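Local coordinates for GDSL-like protein (Collinsella aerofaciens ATCC 25986, PDB 7BXD) that probably acts as an acyl hydrolase of the GDSL/SGNH family, cleaving ester-type substrates, at residues A[85-90]-A[132-137]; A[117-122]-A[126-131]. One frame throughout, in Å; residues are numbered along the deposited sequence.

Interaction 1 of 2, residues A[85-90]-A[132-137]; sequences DSFVER and DYLIRT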
ATOM      1  N   ASP A  85      -7.183  -6.072  12.401  1.00 20.52           N
ATOM      2  CA  ASP A  85      -6.156  -6.451  11.432  1.00 19.58           C
ATOM      3  C   ASP A  85      -5.514  -5.256  10.741  1.00 17.70           C
ATOM      4  O   ASP A  85      -5.085  -5.369   9.597  1.00 17.25           O
ATOM      5  CB  ASP A  85      -6.739  -7.412  10.393  1.00 20.73           C
ATOM      6  CG  ASP A  85      -7.848  -6.786   9.561  1.00 21.73           C
ATOM      7  OD1 ASP A  85      -8.284  -5.645   9.832  1.00 21.03           O
ATOM      8  OD2 ASP A  85      -8.277  -7.468   8.597  1.00 23.70           O
ATOM      9  N   SER A  86      -5.396  -4.138  11.448  1.00 16.71           N
ATOM     10  CA  SER A  86      -4.715  -2.976  10.872  1.00 15.81           C
ATOM     11  C   SER A  86      -3.233  -3.275  10.634  1.00 15.07           C
ATOM     12  O   SER A  86      -2.660  -4.237  11.185  1.00 15.62           O
ATOM     13  CB  SER A  86      -4.794  -1.776  11.803  1.00 16.70           C
ATOM     14  OG  SER A  86      -4.080  -1.983  13.016  1.00 16.68           O
ATOM     15  N   PHE A  87      -2.597  -2.436   9.798  1.00 14.49           N
ATOM     16  CA  PHE A  87      -1.154  -2.601   9.629  1.00 14.24           C
ATOM     17  C   PHE A  87      -0.464  -2.476  10.986  1.00 14.20           C
ATOM     18  O   PHE A  87       0.480  -3.206  11.287  1.00 14.57           O
ATOM     19  CB  PHE A  87      -0.556  -1.569   8.664  1.00 13.60           C
ATOM     20  CG  PHE A  87      -0.902  -1.721   7.193  1.00 13.40           C
ATOM     21  CD1 PHE A  87      -2.221  -1.909   6.720  1.00 14.35           C
ATOM     22  CD2 PHE A  87       0.118  -1.600   6.244  1.00 14.18           C
ATOM     23  CE1 PHE A  87      -2.489  -1.947   5.329  1.00 14.10           C
ATOM     24  CE2 PHE A  87      -0.160  -1.640   4.871  1.00 14.66           C
ATOM     25  CZ  PHE A  87      -1.441  -1.796   4.423  1.00 13.88           C
ATOM     26  N   VAL A  88      -0.894  -1.512  11.806  1.00 14.29           N
ATOM     27  CA  VAL A  88      -0.294  -1.339  13.127  1.00 14.99           C
ATOM     28  C   VAL A  88      -0.393  -2.641  13.921  1.00 15.75           C
ATOM     29  O   VAL A  88       0.578  -3.066  14.550  1.00 16.63           O
ATOM     30  CB  VAL A  88      -0.974  -0.169  13.865  1.00 15.58           C
ATOM     31  CG1 VAL A  88      -0.614  -0.163  15.360  1.00 16.68           C
ATOM     32  CG2 VAL A  88      -0.609   1.168  13.200  1.00 16.26           C
ATOM     33  N   GLU A  89      -1.581  -3.275  13.920  1.00 15.80           N
ATOM     34  CA  GLU A  89      -1.786  -4.492  14.694  1.00 16.73           C
ATOM     35  C   GLU A  89      -1.038  -5.687  14.112  1.00 16.32           C
ATOM     36  O   GLU A  89      -0.629  -6.591  14.861  1.00 17.06           O
ATOM     37  CB  GLU A  89      -3.274  -4.780  14.821  1.00 18.27           C
ATOM     38  CG  GLU A  89      -3.996  -3.854  15.789  1.00 19.71           C
ATOM     39  CD  GLU A  89      -5.493  -3.746  15.532  1.00 20.64           C
ATOM     40  OE1 GLU A  89      -5.902  -3.414  14.393  1.00 20.18           O
ATOM     41  OE2 GLU A  89      -6.286  -3.943  16.502  1.00 22.84           O
ATOM     42  N   ARG A  90      -0.886  -5.737  12.775  1.00 15.75           N
ATOM     43  CA  ARG A  90      -0.262  -6.880  12.111  1.00 15.69           C
ATOM     44  C   ARG A  90       1.261  -6.828  12.134  1.00 15.41           C
ATOM     45  O   ARG A  90       1.903  -7.856  11.870  1.00 15.91           O
ATOM     46  CB  ARG A  90      -0.715  -6.974  10.644  1.00 16.12           C
ATOM     47  CG  ARG A  90      -2.182  -7.420  10.497  1.00 17.59           C
ATOM     48  CD  ARG A  90      -2.424  -7.869   9.055  1.00 20.59           C
ATOM     49  NE  ARG A  90      -2.450  -6.680   8.223  1.00 20.06           N
ATOM     50  CZ  ARG A  90      -1.819  -6.466   7.049  1.00 17.68           C
ATOM     51  NH1 ARG A  90      -0.999  -7.348   6.466  1.00 18.21           N
ATOM     52  NH2 ARG A  90      -2.046  -5.314   6.456  1.00 16.50           N
ATOM     53  N   ASP A 132       3.240   7.147  11.468  1.00 13.27           N
ATOM     54  CA  ASP A 132       4.372   7.393  12.355  1.00 13.80           C
ATOM     55  C   ASP A 132       4.752   6.124  13.114  1.00 13.53           C
ATOM     56  O   ASP A 132       5.935   5.765  13.202  1.00 14.23           O
ATOM     57  CB  ASP A 132       3.993   8.553  13.283  1.00 14.24           C
ATOM     58  CG  ASP A 132       5.116   8.971  14.202  1.00 15.42           C
ATOM     59  OD1 ASP A 132       5.951   9.787  13.755  1.00 16.59           O
ATOM     60  OD2 ASP A 132       5.150   8.485  15.353  1.00 17.20           O
ATOM     61  N   TYR A 133       3.757   5.439  13.683  1.00 14.22           N
ATOM     62  CA  TYR A 133       4.032   4.178  14.384  1.00 14.66           C
ATOM     63  C   TYR A 133       4.725   3.177  13.477  1.00 13.75           C
ATOM     64  O   TYR A 133       5.675   2.504  13.897  1.00 14.24           O
ATOM     65  CB  TYR A 133       2.732   3.576  14.931  1.00 15.75           C
ATOM     66  CG  TYR A 133       2.960   2.281  15.657  1.00 16.29           C
ATOM     67  CD1 TYR A 133       2.926   1.059  14.965  1.00 16.47           C
ATOM     68  CD2 TYR A 133       3.193   2.273  17.047  1.00 18.57           C
ATOM     69  CE1 TYR A 133       3.144  -0.125  15.621  1.00 17.96           C
ATOM     70  CE2 TYR A 133       3.409   1.085  17.715  1.00 19.73           C
ATOM     71  CZ  TYR A 133       3.391  -0.108  16.996  1.00 19.49           C
ATOM     72  OH  TYR A 133       3.617  -1.307  17.678  1.00 21.35           O
ATOM     73  N   LEU A 134       4.216   2.994  12.254  1.00 13.96           N
ATOM     74  CA  LEU A 134       4.819   1.991  11.377  1.00 14.07           C
ATOM     75  C   LEU A 134       6.277   2.302  11.112  1.00 13.58           C
ATOM     76  O   LEU A 134       7.125   1.404  11.139  1.00 14.38           O
ATOM     77  CB  LEU A 134       4.076   1.886  10.047  1.00 14.34           C
ATOM     78  CG  LEU A 134       2.661   1.280  10.051  1.00 14.95           C
ATOM     79  CD1 LEU A 134       2.204   1.172   8.592  1.00 16.12           C
ATOM     80  CD2 LEU A 134       2.636  -0.081  10.720  1.00 14.97           C
ATOM     81  N   ILE A 135       6.613   3.568  10.825  1.00 13.19           N
ATOM     82  CA  ILE A 135       7.997   3.864  10.487  1.00 13.35           C
ATOM     83  C   ILE A 135       8.898   3.646  11.693  1.00 13.71           C
ATOM     84  O   ILE A 135       9.967   3.019  11.583  1.00 14.70           O
ATOM     85  CB  ILE A 135       8.140   5.287   9.915  1.00 13.42           C
ATOM     86  CG1 ILE A 135       7.410   5.357   8.555  1.00 13.67           C
ATOM     87  CG2 ILE A 135       9.630   5.667   9.797  1.00 14.10           C
ATOM     88  CD1 ILE A 135       7.163   6.757   8.045  1.00 14.82           C
ATOM     89  N   ARG A 136       8.467   4.129  12.866  1.00 14.23           N
ATOM     90  CA  ARG A 136       9.286   3.937  14.072  1.00 15.20           C
ATOM     91  C   ARG A 136       9.462   2.457  14.372  1.00 14.12           C
ATOM     92  O   ARG A 136      10.546   2.010  14.792  1.00 15.08           O
ATOM     93  CB  ARG A 136       8.644   4.649  15.271  1.00 16.52           C
ATOM     94  CG  ARG A 136       8.743   6.177  15.210  1.00 18.35           C
ATOM     95  CD  ARG A 136       8.195   6.802  16.524  1.00 21.27           C
ATOM     96  NE  ARG A 136       6.736   6.703  16.648  1.00 24.43           N
ATOM     97  CZ  ARG A 136       6.066   5.919  17.503  1.00 27.54           C
ATOM     98  NH1 ARG A 136       6.707   5.114  18.340  1.00 29.52           N
ATOM     99  NH2 ARG A 136       4.730   5.942  17.512  1.00 29.19           N
ATOM    100  N   THR A 137       8.383   1.684  14.221  1.00 14.21           N
ATOM    101  CA  THR A 137       8.396   0.318  14.744  1.00 14.74           C
ATOM    102  C   THR A 137       9.072  -0.639  13.759  1.00 14.61           C
ATOM    103  O   THR A 137       9.784  -1.573  14.165  1.00 15.62           O
ATOM    104  CB  THR A 137       6.970  -0.105  15.117  1.00 15.65           C
ATOM    105  OG1 THR A 137       6.443   0.868  16.026  1.00 16.17           O
ATOM    106  CG2 THR A 137       6.957  -1.478  15.798  1.00 17.34           C
TER
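The Y133 ring is held between two groups: V88 CG1 comes over one face, 4.1 Å from the ring centroid and 27° off its normal in a CH-pi contact, while T137 OG1 of its own helix sits over the centre of the other face. R90 NH2 lies 3.4 Å above one face of the F87 ring, toward its rim; the ring also meets that of F34, and L134 CD1 approaches it obliquely. V88 on Y133 and F87 on L134 pack the short helix 87-90 against helix 127-141 in the alpha/beta/alpha fold of the SGNH hydrolases, where F87 and L134 both touch V103 of the parallel sheet. With CG anti to the backbone N (chi1 180°), Y133 holds its ring out to V88, whose CG1 is 3.8 Å from Y133 CD1. Both branches of L134 touch the other helix: CD1 lies 3.9 Å from F87 CB, and CD2 3.8 Å from the backbone oxygen F87 O. An alanine in place of Y133 is likely to open a gap between the helices and strip V88 CG1 of its aromatic bed. The start of helix 87-90 is fixed by a capping box, E89 N giving to S86 OG (3.0 Å) while E89 OE1 accepts from both S86 N and S86 OG. T137 OG1 donates to Y133 O at 2.8 Å, and T137 N reaches that oxygen from the opposite face of its carbonyl plane.

Interaction 2 of 2, residues A[117-122]-A[126-131]; sequences GELGST and EFYGAV
The peptide between E118 and L119 lies nearly parallel to the Y128 ring: L119 N stands 3.5 Å above the ring centre, and E118 C sits nearer the rim of the same face. L119 CB adds an apolar contact at 3.7 Å from Y128 CE1, the two side chains crossing at about a right angle. G117 O comes obliquely to the ring, 3.3 Å from Y128 CD2. The direct side-chain hydrogen bond runs from S121 OG to E126 OE1, 2.6 Å, and meets the carboxylate on its anti side, 17° out of its plane. G129 lets the loop come close: S121 O makes a CA-H...O contact with G129 CA at 3.4 Å, where a side chain would run into S121 OG. In the fold, this is the loop after helix 107-111 doubling back over the first turn of helix 127-141, with E126 at the N-cap position and E118 to S121 forming a type II beta turn. The turn is closed by S121 N to E118 O and has G120 at its positive-phi corner. Two waters knit the loop to the helix: one accepts from E118 N and donates to E126 OE1 at 2.7 Å, the other accepts from G120 N, donates to S121 O and reaches Y128 O weakly. Y128 CG lies beside its own backbone N (chi1 -84°), which lays the ring flat against the E118-L119 peptide. S121 OG also accepts from D123 N, so this one hydroxyl links the connecting loop, through D123, and the N-cap residue E126. Farther out, Y128 OH is hydrogen-bonded to E185 OE1, and Y128 also packs on A182 and V186 of helix 176-189.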
ATOM      1  N   GLY A 117      -6.021  13.141  11.981  1.00 16.08           N
ATOM      2  CA  GLY A 117      -5.099  13.750  12.926  1.00 16.98           C
ATOM      3  C   GLY A 117      -4.258  14.834  12.269  1.00 16.34           C
ATOM      4  O   GLY A 117      -4.584  15.337  11.182  1.00 16.76           O
ATOM      5  N   GLU A 118      -3.164  15.189  12.952  1.00 17.03           N
ATOM      6  CA  GLU A 118      -2.230  16.209  12.496  1.00 17.58           C
ATOM      7  C   GLU A 118      -0.824  15.629  12.520  1.00 15.96           C
ATOM      8  O   GLU A 118      -0.534  14.705  13.286  1.00 16.38           O
ATOM      9  CB  GLU A 118      -2.187  17.410  13.472  1.00 20.35           C
ATOM     10  CG  GLU A 118      -3.447  18.188  13.595  1.00 23.62           C
ATOM     11  CD  GLU A 118      -3.259  19.355  14.562  1.00 26.45           C
ATOM     12  OE1 GLU A 118      -4.258  19.869  15.021  1.00 24.76           O
ATOM     13  OE2 GLU A 118      -2.102  19.705  14.924  1.00 31.17           O
ATOM     14  N   LEU A 119       0.074  16.231  11.731  1.00 17.35           N
ATOM     15  CA  LEU A 119       1.473  15.821  11.756  1.00 17.42           C
ATOM     16  C   LEU A 119       2.018  15.989  13.173  1.00 16.98           C
ATOM     17  O   LEU A 119       1.917  17.064  13.774  1.00 19.15           O
ATOM     18  CB  LEU A 119       2.279  16.663  10.774  1.00 18.13           C
ATOM     19  CG  LEU A 119       3.766  16.332  10.634  1.00 18.78           C
ATOM     20  CD1 LEU A 119       4.003  14.902  10.181  1.00 18.54           C
ATOM     21  CD2 LEU A 119       4.461  17.322   9.677  1.00 20.28           C
ATOM     22  N   GLY A 120       2.612  14.930  13.698  1.00 16.76           N
ATOM     23  CA  GLY A 120       3.083  14.865  15.064  1.00 17.57           C
ATOM     24  C   GLY A 120       2.221  13.966  15.933  1.00 17.43           C
ATOM     25  O   GLY A 120       2.638  13.593  17.042  1.00 18.58           O
ATOM     26  N   SER A 121       1.029  13.584  15.464  1.00 16.52           N
ATOM     27  CA  SER A 121       0.229  12.604  16.179  1.00 16.32           C
ATOM     28  C   SER A 121       1.036  11.353  16.482  1.00 16.39           C
ATOM     29  O   SER A 121       1.835  10.869  15.652  1.00 16.99           O
ATOM     30  CB  SER A 121      -0.906  12.169  15.261  1.00 16.59           C
ATOM     31  OG  SER A 121      -1.663  11.108  15.846  1.00 17.17           O
ATOM     32  N   THR A 122       0.756  10.765  17.648  1.00 16.42           N
ATOM     33  CA  THR A 122       1.194   9.409  17.973  1.00 17.05           C
ATOM     34  C   THR A 122       0.021   8.507  18.343  1.00 17.16           C
ATOM     35  O   THR A 122       0.214   7.431  18.937  1.00 19.77           O
ATOM     36  CB  THR A 122       2.267   9.404  19.073  1.00 19.91           C
ATOM     37  OG1 THR A 122       1.736  10.007  20.254  1.00 21.75           O
ATOM     38  CG2 THR A 122       3.507  10.155  18.618  1.00 20.67           C
ATOM     39  N   GLU A 126      -5.284   7.460  14.544  1.00 14.45           N
ATOM     40  CA  GLU A 126      -5.295   8.536  13.562  1.00 14.54           C
ATOM     41  C   GLU A 126      -4.340   8.157  12.436  1.00 14.34           C
ATOM     42  O   GLU A 126      -3.345   7.470  12.665  1.00 14.28           O
ATOM     43  CB  GLU A 126      -4.843   9.858  14.190  1.00 14.94           C
ATOM     44  CG  GLU A 126      -5.831  10.476  15.157  1.00 15.62           C
ATOM     45  CD  GLU A 126      -5.335  11.774  15.783  1.00 15.51           C
ATOM     46  OE1 GLU A 126      -4.114  12.038  15.789  1.00 16.93           O
ATOM     47  OE2 GLU A 126      -6.194  12.528  16.330  1.00 17.58           O
ATOM     48  N   PHE A 127      -4.632   8.607  11.212  1.00 14.15           N
ATOM     49  CA  PHE A 127      -3.775   8.222  10.100  1.00 13.80           C
ATOM     50  C   PHE A 127      -2.345   8.707  10.291  1.00 13.50           C
ATOM     51  O   PHE A 127      -1.391   7.946  10.076  1.00 13.72           O
ATOM     52  CB  PHE A 127      -4.343   8.735   8.790  1.00 13.87           C
ATOM     53  CG  PHE A 127      -3.715   8.078   7.596  1.00 13.65           C
ATOM     54  CD1 PHE A 127      -3.965   6.729   7.305  1.00 13.89           C
ATOM     55  CD2 PHE A 127      -2.888   8.808   6.737  1.00 13.86           C
ATOM     56  CE1 PHE A 127      -3.393   6.137   6.209  1.00 14.02           C
ATOM     57  CE2 PHE A 127      -2.331   8.194   5.640  1.00 14.22           C
ATOM     58  CZ  PHE A 127      -2.586   6.862   5.373  1.00 14.19           C
ATOM     59  N   TYR A 128      -2.168   9.989  10.643  1.00 13.88           N
ATOM     60  CA  TYR A 128      -0.804  10.493  10.876  1.00 13.94           C
ATOM     61  C   TYR A 128      -0.090   9.652  11.918  1.00 13.75           C
ATOM     62  O   TYR A 128       1.108   9.356  11.779  1.00 14.71           O
ATOM     63  CB  TYR A 128      -0.799  11.965  11.317  1.00 14.74           C
ATOM     64  CG  TYR A 128      -0.855  12.999  10.210  1.00 14.16           C
ATOM     65  CD1 TYR A 128       0.310  13.394   9.546  1.00 14.55           C
ATOM     66  CD2 TYR A 128      -2.049  13.645   9.877  1.00 14.29           C
ATOM     67  CE1 TYR A 128       0.300  14.389   8.591  1.00 15.00           C
ATOM     68  CE2 TYR A 128      -2.071  14.633   8.903  1.00 15.71           C
ATOM     69  CZ  TYR A 128      -0.900  14.998   8.258  1.00 15.32           C
ATOM     70  OH  TYR A 128      -0.952  15.965   7.266  1.00 17.56           O
ATOM     71  N   GLY A 129      -0.776   9.329  13.016  1.00 13.56           N
ATOM     72  CA  GLY A 129      -0.138   8.596  14.092  1.00 14.14           C
ATOM     73  C   GLY A 129       0.161   7.161  13.731  1.00 14.00           C
ATOM     74  O   GLY A 129       1.168   6.602  14.186  1.00 14.33           O
ATOM     75  N   ALA A 130      -0.692   6.533  12.911  1.00 13.43           N
ATOM     76  CA  ALA A 130      -0.440   5.166  12.492  1.00 13.21           C
ATOM     77  C   ALA A 130       0.757   5.075  11.552  1.00 12.96           C
ATOM     78  O   ALA A 130       1.570   4.135  11.657  1.00 13.69           O
ATOM     79  CB  ALA A 130      -1.696   4.592  11.843  1.00 14.18           C
ATOM     80  N   VAL A 131       0.858   5.997  10.583  1.00 13.13           N
ATOM     81  CA  VAL A 131       2.018   5.988   9.696  1.00 13.06           C
ATOM     82  C   VAL A 131       3.288   6.202  10.515  1.00 13.08           C
ATOM     83  O   VAL A 131       4.313   5.542  10.308  1.00 13.56           O
ATOM     84  CB  VAL A 131       1.873   7.007   8.550  1.00 13.68           C
ATOM     85  CG1 VAL A 131       3.144   7.025   7.667  1.00 14.42           C
ATOM     86  CG2 VAL A 131       0.653   6.678   7.683  1.00 14.48           C
TER
HETATM   87  O   HOH W   1      -3.098  14.536  15.768  1.00 17.47           O
HETATM   88  O   HOH W   2       2.473  12.035  13.053  1.00 17.84           O

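Overall arrangement
Both interactions use helix 127-141, interaction 2 at its first turns and interaction 1 further along, with centres about 11 Å apart. Interaction 1 is buried beside the parallel sheet, with apolar and CH-pi packing and no polar bond between its segments; many of its polar side chains bond within their own segment or to neighbours outside the contact. Interaction 2 is only partly buried, its centre about 17 Å from the chain centre, against about 13 Å for interaction 1, and mixes a stacked peptide with a side-chain hydrogen bond and water bridges. Its loop is nested between the segments of interaction 1. The contacts meet where V88 CG2 packs on A130 CB, 3.8 Å, and D132 CB on S121 O, 4.0 Å.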